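Local coordinates for chitin elicitor-binding protein (PDB 5JCE) that binds chitin oligosaccharides from fungal cell walls and takes part in perceiving and relaying this elicitor signal for defense responses in rice, at residues G10-S15 with R69-G74; S79-I84 with T127-L132; V87-G92 with I122-T127. All coordinates share one frame; numbering follows the deposited sequence.

Interaction 1 (G10-S15 with R69-G74)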
# COMPACT_ATOMS: atom_id res chain seq x y z
N GLY A 10 -12.55 3.21 11.58
CA GLY A 10 -11.38 2.94 12.40
C GLY A 10 -10.50 1.86 11.81
O GLY A 10 -9.34 1.74 12.19
N THR A 11 -11.01 1.07 10.89
CA THR A 11 -10.23 0.02 10.29
C THR A 11 -9.09 0.55 9.43
O THR A 11 -9.26 1.46 8.68
CB THR A 11 -11.12 -0.87 9.44
OG1 THR A 11 -12.12 -1.45 10.25
CG2 THR A 11 -10.33 -1.96 8.84
N THR A 12 -7.91 -0.01 9.62
CA THR A 12 -6.75 0.41 8.90
C THR A 12 -6.32 -0.65 7.96
O THR A 12 -6.52 -1.81 8.16
CB THR A 12 -5.60 0.86 9.78
OG1 THR A 12 -5.24 -0.20 10.65
CG2 THR A 12 -5.98 2.03 10.56
N CYS A 13 -5.71 -0.18 6.90
CA CYS A 13 -5.32 -0.95 5.77
C CYS A 13 -4.05 -0.45 5.17
O CYS A 13 -3.57 0.58 5.53
CB CYS A 13 -6.37 -0.60 4.75
SG CYS A 13 -6.87 -1.95 3.81
N LYS A 14 -3.53 -1.20 4.22
CA LYS A 14 -2.38 -0.79 3.48
C LYS A 14 -2.85 -0.53 2.07
O LYS A 14 -3.44 -1.36 1.47
CB LYS A 14 -1.32 -1.86 3.45
CG LYS A 14 0.03 -1.35 3.01
CD LYS A 14 0.60 -2.26 1.95
CE LYS A 14 2.11 -2.26 1.93
NZ LYS A 14 2.65 -3.03 0.80
N SER A 15 -2.60 0.65 1.56
CA SER A 15 -2.97 1.05 0.21
C SER A 15 -1.80 1.77 -0.44
O SER A 15 -0.72 1.86 0.16
CB SER A 15 -4.21 1.95 0.21
OG SER A 15 -5.40 1.20 0.32
N ARG A 69 -0.57 3.71 5.10
CA ARG A 69 -1.64 3.17 5.88
C ARG A 69 -2.91 3.92 5.63
O ARG A 69 -2.91 5.06 5.65
CB ARG A 69 -1.32 3.15 7.36
CG ARG A 69 -2.35 2.37 8.16
CD ARG A 69 -1.91 2.15 9.56
NE ARG A 69 -1.95 3.43 10.21
CZ ARG A 69 -1.26 3.77 11.28
NH1 ARG A 69 -0.46 2.93 11.86
NH2 ARG A 69 -1.39 4.97 11.74
N CYS A 70 -3.97 3.22 5.37
CA CYS A 70 -5.23 3.80 5.11
C CYS A 70 -6.15 3.62 6.29
O CYS A 70 -6.21 2.59 6.90
CB CYS A 70 -5.88 3.14 3.90
SG CYS A 70 -7.62 3.50 3.66
N ARG A 71 -6.85 4.67 6.60
CA ARG A 71 -7.84 4.62 7.62
C ARG A 71 -9.19 4.83 6.96
O ARG A 71 -9.40 5.68 6.16
CB ARG A 71 -7.55 5.56 8.79
CG ARG A 71 -8.61 5.56 9.84
CD ARG A 71 -8.50 6.68 10.86
NE ARG A 71 -9.62 6.62 11.78
CZ ARG A 71 -10.81 7.16 11.58
NH1 ARG A 71 -11.09 7.85 10.52
NH2 ARG A 71 -11.70 7.01 12.44
N CYS A 72 -10.11 4.01 7.34
CA CYS A 72 -11.47 4.14 6.89
C CYS A 72 -12.35 4.79 7.93
O CYS A 72 -12.32 4.41 9.04
CB CYS A 72 -12.03 2.77 6.58
SG CYS A 72 -11.11 2.00 5.27
N ASN A 73 -13.10 5.79 7.54
CA ASN A 73 -14.10 6.35 8.44
C ASN A 73 -15.40 5.68 8.03
O ASN A 73 -15.38 4.63 7.38
CB ASN A 73 -14.25 7.86 8.26
CG ASN A 73 -14.60 8.26 6.86
OD1 ASN A 73 -15.27 7.52 6.14
ND2 ASN A 73 -14.18 9.45 6.46
N GLY A 74 -16.54 6.24 8.38
CA GLY A 74 -17.76 5.66 7.85
C GLY A 74 -17.81 5.17 6.39
O GLY A 74 -18.18 4.04 6.10
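R69, near the end of strand 63-72, lays its aliphatic chain against T12, with R69 CD 3.9 Å from T12 CB; the two side chains pass at a slant. Its first torsion (chi1 -170°) points CG away from the backbone N, and a bend at chi3 then turns the guanidinium to D80, with which NH2 makes a salt bridge. Arginine suits this exposed place because its methylene groups pack on the threonine while its charge is used further out.

C70 follows on the other side of the sheet, in a hydrogen-bonded pair with C13. C13 N donates to C70 O (2.8 Å) and C70 N to C13 O (2.7 Å), and the two CB atoms lie 3.9 Å apart in the buried interior. C70 is also disulfide-bonded to C134, so the strand is tied covalently to the chain that follows strand 127-129. This is an antiparallel ladder between strands 12-20 and 63-72, part of a mixed sheet, and the two short segments twist to 136° between their directions.

R71 returns to the face of T12 and R69 and makes a non-hydrogen-bonded pair with T12, whose CG2 is 4.2 Å from R71 CB. A beta-branched threonine fits such an extended backbone. The straight R71 chain carries its guanidinium alongside G10, whose N lies over one face of the group.

C72 ends the strand: its N donates to T11 O (3.0 Å), and its O accepts G10 N (2.8 Å). G10 has a positive phi of 96°, where a CB would press on the preceding carbonyl, so glycine is called for. T11 keeps its OG1 for A8 O, and its carbonyl oxygen, T11 O, also rests 3.7 Å from C72 CB.

Interaction 2 (S79-I84 with T127-L132). With NAG (2-acetamido-2-deoxy-beta-D-glucopyranose), chain C; NAG (2-acetamido-2-deoxy-beta-D-glucopyranose), chain B.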
# COMPACT_ATOMS: atom_id res chain seq x y z
N SER A 79 -5.77 8.30 3.87
CA SER A 79 -4.44 7.95 4.33
C SER A 79 -4.33 8.42 5.77
O SER A 79 -4.74 9.53 6.12
CB SER A 79 -3.36 8.55 3.44
OG SER A 79 -3.40 9.97 3.44
N ASP A 80 -3.81 7.55 6.62
CA ASP A 80 -3.94 7.72 8.06
C ASP A 80 -3.08 8.84 8.65
O ASP A 80 -2.03 8.58 9.22
CB ASP A 80 -3.61 6.41 8.76
CG ASP A 80 -4.18 6.36 10.14
OD1 ASP A 80 -4.71 7.40 10.56
OD2 ASP A 80 -4.12 5.30 10.78
N ARG A 81 -3.54 10.08 8.51
CA ARG A 81 -2.89 11.28 9.06
C ARG A 81 -1.47 11.52 8.52
O ARG A 81 -0.73 12.36 9.05
CB ARG A 81 -2.82 11.20 10.59
CG ARG A 81 -4.04 10.57 11.23
CD ARG A 81 -5.33 11.26 10.84
NE ARG A 81 -6.44 10.65 11.57
CZ ARG A 81 -6.44 10.44 12.88
NH1 ARG A 81 -5.43 10.86 13.63
NH2 ARG A 81 -7.49 9.85 13.45
N LEU A 82 -1.11 10.76 7.51
CA LEU A 82 0.09 11.00 6.74
C LEU A 82 -0.41 11.03 5.30
O LEU A 82 -1.48 10.48 5.03
CB LEU A 82 1.13 9.92 6.97
CG LEU A 82 1.63 9.74 8.41
CD1 LEU A 82 2.46 8.49 8.52
CD2 LEU A 82 2.45 10.94 8.83
N PRO A 83 0.30 11.72 4.40
CA PRO A 83 1.50 12.50 4.70
C PRO A 83 1.20 13.87 5.30
O PRO A 83 0.06 14.35 5.31
CB PRO A 83 2.17 12.65 3.34
CG PRO A 83 1.05 12.67 2.40
CD PRO A 83 0.01 11.73 2.96
N ILE A 84 2.25 14.49 5.80
CA ILE A 84 2.17 15.80 6.38
C ILE A 84 2.98 16.78 5.55
O ILE A 84 4.19 16.64 5.42
CB ILE A 84 2.66 15.82 7.83
CG1 ILE A 84 1.65 15.09 8.72
CG2 ILE A 84 2.83 17.25 8.30
CD1 ILE A 84 2.11 14.86 10.15
N THR A 127 1.26 23.06 9.06
CA THR A 127 1.30 21.69 8.62
C THR A 127 -0.08 21.21 8.25
O THR A 127 -1.08 21.57 8.88
CB THR A 127 1.91 20.75 9.67
OG1 THR A 127 1.13 20.80 10.88
CG2 THR A 127 3.35 21.15 9.95
N LEU A 128 -0.09 20.39 7.21
CA LEU A 128 -1.30 19.93 6.56
C LEU A 128 -1.26 18.44 6.44
O LEU A 128 -0.35 17.87 5.85
CB LEU A 128 -1.42 20.54 5.16
CG LEU A 128 -1.57 22.04 5.01
CD1 LEU A 128 -1.43 22.41 3.54
CD2 LEU A 128 -2.92 22.46 5.56
N TRP A 129 -2.26 17.79 7.00
CA TRP A 129 -2.47 16.41 6.66
C TRP A 129 -3.01 16.32 5.21
O TRP A 129 -3.90 17.07 4.81
CB TRP A 129 -3.42 15.79 7.68
CG TRP A 129 -4.03 14.53 7.27
CD1 TRP A 129 -3.45 13.50 6.56
CD2 TRP A 129 -5.36 14.12 7.56
NE1 TRP A 129 -4.36 12.49 6.37
CE2 TRP A 129 -5.55 12.84 6.98
CE3 TRP A 129 -6.43 14.71 8.24
CZ2 TRP A 129 -6.75 12.14 7.07
CZ3 TRP A 129 -7.63 14.02 8.32
CH2 TRP A 129 -7.79 12.75 7.74
N ILE A 130 -2.45 15.47 4.38
CA ILE A 130 -2.92 15.35 3.03
C ILE A 130 -3.58 14.03 2.98
O ILE A 130 -2.90 13.05 3.08
CB ILE A 130 -1.75 15.33 2.05
CG1 ILE A 130 -0.94 16.61 2.14
CG2 ILE A 130 -2.22 15.11 0.64
CD1 ILE A 130 -1.76 17.86 2.06
N PRO A 131 -4.95 14.00 2.79
CA PRO A 131 -5.54 12.66 2.81
C PRO A 131 -5.71 11.98 1.48
O PRO A 131 -6.65 12.19 0.77
CB PRO A 131 -6.88 12.91 3.45
CG PRO A 131 -7.31 14.20 2.90
CD PRO A 131 -6.10 14.96 2.51
N LEU A 132 -4.81 11.11 1.18
CA LEU A 132 -4.86 10.40 -0.03
C LEU A 132 -5.99 9.39 -0.11
O LEU A 132 -6.38 8.79 0.85
CB LEU A 132 -3.49 9.84 -0.34
CG LEU A 132 -2.29 10.75 -0.23
CD1 LEU A 132 -1.07 9.96 0.13
CD2 LEU A 132 -2.06 11.58 -1.43
C1 NAG C . -1.55 20.40 13.19
C2 NAG C . -2.57 21.36 12.64
C3 NAG C . -3.71 20.59 12.05
C4 NAG C . -3.17 19.71 10.95
C5 NAG C . -2.24 18.74 11.60
C6 NAG C . -1.59 17.85 10.57
C7 NAG C . -2.37 23.29 13.99
C8 NAG C . -2.79 24.00 15.20
N2 NAG C . -2.99 22.18 13.72
O3 NAG C . -4.62 21.49 11.52
O4 NAG C . -4.21 18.97 10.33
O5 NAG C . -1.21 19.49 12.18
O6 NAG C . -0.38 17.39 11.11
O7 NAG C . -1.51 23.75 13.30
C1 NAG B . 2.22 20.41 16.72
C2 NAG B . 2.69 19.97 15.34
C3 NAG B . 1.85 20.59 14.23
C4 NAG B . 0.38 20.49 14.54
C5 NAG B . 0.12 21.11 15.87
C6 NAG B . -1.29 20.85 16.27
C7 NAG B . 5.00 19.32 15.11
C8 NAG B . 6.37 19.71 14.71
N2 NAG B . 4.08 20.27 15.10
O3 NAG B . 2.13 19.85 13.06
O4 NAG B . -0.41 21.18 13.58
O5 NAG B . 0.82 20.31 16.77
O6 NAG B . -1.13 19.76 17.14
O7 NAG B . 4.74 18.20 15.44
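W129 and R81 meet through the ring: R81 CA sits over one face, 3.5 Å from the centroid of the five-membered ring in a CH-pi contact, while P131 CB lies on the opposite face. With chi1 at 163° the indole of W129 points away from its own backbone N, which brings it against the backbone of S79 to R81, where D80 centres an inverse gamma turn. The R81 chain crosses the ring obliquely, CD nearest to CZ2, with the guanidinium plane 66° from the indole plane.

Among the hydrogen bonds, W129 NE1 reaches S79 O at 3.0 Å, the oxygen tilted 18° out of the ring plane. S79 OG works both ways, accepting from L132 N (2.9 Å) and donating to L82 O, so one small hydroxyl links the backbone of L132 to that of L82. I130 N donates to P83 O at 2.9 Å. Replacing W129 by an alanine would probably leave S79 O without its indole donor and open a gap between R81 and P131.

Apolar packing centres on P83, reached through a cis peptide bond: P83 CD lies 3.5 Å from L132 CD1 and its CG against I130 CB, each side chain crossing at about a right angle. I84 CG2 touches T127 CB.

Sugar contacts come last. T127 OG1 is hydrogen-bonded to O3 of one NAG (chain B, 2.6 Å) and lies within bonding distance of O5 of the next (chain C), whose O6 lies near I84 CD1 and whose C6 lies near W129 N. With N114, I84, T127 and W129 line the glycan pocket on the short antiparallel sheet of a LysM domain, in which I84 and W129 are a non-hydrogen-bonded pair.

Interaction 3 (V87-G92 with I122-T127). With NAG (2-acetamido-2-deoxy-beta-D-glucopyranose), chain B; NAG (2-acetamido-2-deoxy-beta-D-glucopyranose), chain C.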
# COMPACT_ATOMS: atom_id res chain seq x y z
N VAL A 87 3.77 24.02 4.66
CA VAL A 87 3.54 25.09 3.70
C VAL A 87 4.76 25.98 3.50
O VAL A 87 5.36 26.47 4.45
CB VAL A 87 2.35 25.95 4.14
CG1 VAL A 87 2.22 27.18 3.26
CG2 VAL A 87 1.08 25.10 4.12
N GLN A 88 5.14 26.18 2.23
CA GLN A 88 6.29 27.00 1.88
C GLN A 88 5.82 28.41 1.54
O GLN A 88 4.66 28.59 1.16
CB GLN A 88 7.06 26.37 0.71
CG GLN A 88 7.70 25.03 1.03
CD GLN A 88 8.36 24.99 2.39
OE1 GLN A 88 9.28 25.76 2.67
NE2 GLN A 88 7.88 24.09 3.25
N PRO A 89 6.72 29.41 1.67
CA PRO A 89 6.50 30.84 1.44
C PRO A 89 5.27 31.26 0.60
O PRO A 89 4.51 32.09 1.11
CB PRO A 89 7.80 31.24 0.76
CG PRO A 89 8.84 30.38 1.50
CD PRO A 89 8.09 29.22 2.16
N GLN A 90 5.06 30.74 -0.61
CA GLN A 90 3.82 31.10 -1.31
C GLN A 90 3.04 29.95 -1.92
O GLN A 90 2.56 30.03 -3.07
CB GLN A 90 4.11 32.11 -2.41
CG GLN A 90 5.34 32.94 -2.20
CD GLN A 90 5.40 34.09 -3.18
OE1 GLN A 90 6.21 34.10 -4.10
NE2 GLN A 90 4.51 35.07 -2.97
N ASP A 91 2.88 28.88 -1.15
CA ASP A 91 2.04 27.78 -1.57
C ASP A 91 0.59 28.24 -1.63
O ASP A 91 0.26 29.36 -1.25
CB ASP A 91 2.18 26.59 -0.61
CG ASP A 91 3.50 25.86 -0.78
OD1 ASP A 91 4.25 26.18 -1.73
OD2 ASP A 91 3.78 24.95 0.01
N GLY A 92 -0.27 27.35 -2.12
CA GLY A 92 -1.70 27.58 -2.12
C GLY A 92 -2.32 26.20 -2.10
O GLY A 92 -1.74 25.26 -2.65
N ILE A 122 -3.59 30.04 4.40
CA ILE A 122 -2.74 29.11 5.09
C ILE A 122 -1.45 29.85 5.39
O ILE A 122 -1.04 30.70 4.61
CB ILE A 122 -2.48 27.82 4.23
CG1 ILE A 122 -1.80 28.16 2.91
CG2 ILE A 122 -3.78 27.05 3.97
CD1 ILE A 122 -1.45 26.96 2.06
N ASN A 123 -0.82 29.55 6.52
CA ASN A 123 0.41 30.24 6.88
C ASN A 123 1.64 29.47 6.47
O ASN A 123 1.63 28.24 6.47
CB ASN A 123 0.46 30.50 8.39
CG ASN A 123 -0.04 31.87 8.76
OD1 ASN A 123 0.73 32.73 9.21
ND2 ASN A 123 -1.34 32.09 8.57
N VAL A 124 2.69 30.20 6.12
CA VAL A 124 4.01 29.61 5.99
C VAL A 124 4.27 28.76 7.23
O VAL A 124 3.94 29.18 8.34
CB VAL A 124 5.10 30.69 5.82
CG1 VAL A 124 6.47 30.08 5.80
CG2 VAL A 124 4.84 31.49 4.57
N SER A 125 4.80 27.56 7.03
CA SER A 125 5.18 26.63 8.10
C SER A 125 3.99 25.90 8.73
O SER A 125 4.18 25.10 9.66
CB SER A 125 5.98 27.36 9.19
OG SER A 125 7.04 28.11 8.64
N GLN A 126 2.78 26.17 8.24
CA GLN A 126 1.61 25.45 8.73
C GLN A 126 1.65 24.00 8.22
O GLN A 126 2.03 23.74 7.09
CB GLN A 126 0.32 26.15 8.29
CG GLN A 126 -0.95 25.53 8.84
CD GLN A 126 -2.22 26.14 8.26
OE1 GLN A 126 -2.18 27.18 7.59
NE2 GLN A 126 -3.35 25.46 8.47
N THR A 127 1.26 23.06 9.06
CA THR A 127 1.30 21.69 8.62
C THR A 127 -0.08 21.21 8.25
O THR A 127 -1.08 21.57 8.88
CB THR A 127 1.91 20.75 9.67
OG1 THR A 127 1.13 20.80 10.88
CG2 THR A 127 3.35 21.15 9.95
C1 NAG B . 2.22 20.41 16.72
C2 NAG B . 2.69 19.97 15.34
C3 NAG B . 1.85 20.59 14.23
C4 NAG B . 0.38 20.49 14.54
C5 NAG B . 0.12 21.11 15.87
C6 NAG B . -1.29 20.85 16.27
C7 NAG B . 5.00 19.32 15.11
C8 NAG B . 6.37 19.71 14.71
N2 NAG B . 4.08 20.27 15.10
O3 NAG B . 2.13 19.85 13.06
O4 NAG B . -0.41 21.18 13.58
O5 NAG B . 0.82 20.31 16.77
O6 NAG B . -1.13 19.76 17.14
O7 NAG B . 4.74 18.20 15.44
C1 NAG C . -1.55 20.40 13.19
C2 NAG C . -2.57 21.36 12.64
C3 NAG C . -3.71 20.59 12.05
C4 NAG C . -3.17 19.71 10.95
C5 NAG C . -2.24 18.74 11.60
C6 NAG C . -1.59 17.85 10.57
C7 NAG C . -2.37 23.29 13.99
C8 NAG C . -2.79 24.00 15.20
N2 NAG C . -2.99 22.18 13.72
O3 NAG C . -4.62 21.49 11.52
O4 NAG C . -4.21 18.97 10.33
O5 NAG C . -1.21 19.49 12.18
O6 NAG C . -0.38 17.39 11.11
O7 NAG C . -1.51 23.75 13.30
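This is a surface contact between two loops of the first LysM domain, joined by backbone bonds and a small apolar cluster. In the beta-alpha-alpha-beta order of this fold, 87-92 leads from strand 84-86 into helix 93-100. The partner loop, 122-127, lies after helix 107-113 and leads back to strand 127-129. Chitin-binding positions are inferred by similarity for P89 to G92 and for I122 to V124, consistent with the use of these two loops for chitin in LysM domains.

V87 is the pivot. Its N donates to Q126 O at 3.0 Å and its O accepts S125 N at 2.9 Å, both nearly straight at 170°, so the two chains continue the pairing of the neighbouring strands. The partners belong to a type II turn from N123 to Q126, closed by Q126 N to N123 O; S125 holds its positive-phi third position.

The valine side chain points across at this turn. A chi1 of 172° turns both methyls of V87 toward I122. I122 CD1 meets each of them, lying 3.8 Å from V87 CG2 and about as close to CG1. The long isoleucine arm suits this reach, and it also packs on L93 and I96 of helix 93-100, so it fills the corner between loop and helix. At the outer end, V124 crosses P89 obliquely: V124 CG2 lies 3.5 Å from P89 O, and V124 CG1 lies 4.1 Å from the ring carbon P89 CD.

Each loop is also braced from within. D91 OD2 takes Q88 N at 2.9 Å, from above the carboxylate plane, and is bonded to Y85 OH as well. In the other loop the Q126 side chain runs out extended across the turn, Q126 OE1 accepting N123 N at 2.9 Å in the carbonyl plane.

In the fold
From the N terminus, interaction 1 closes first: it brings 10-15 and 69-74 together around a loop of 53 residues that holds helices 27-34 and 39-45. Interaction 2 opens only afterwards, so the two lie in series, yet they touch where D80 packs on R71 and T12. By joining 79-84 to 127-132, interaction 2 closes the loop of the first LysM domain, beside the central sheet. Interaction 3 is nested inside it, shares T127 and ties the loop before helix 93-100 to that after helix 107-113. L128 CD1 meets V87 CG2 between these two, whereas interactions 1 and 3 stay about 16 Å apart at their nearest atoms.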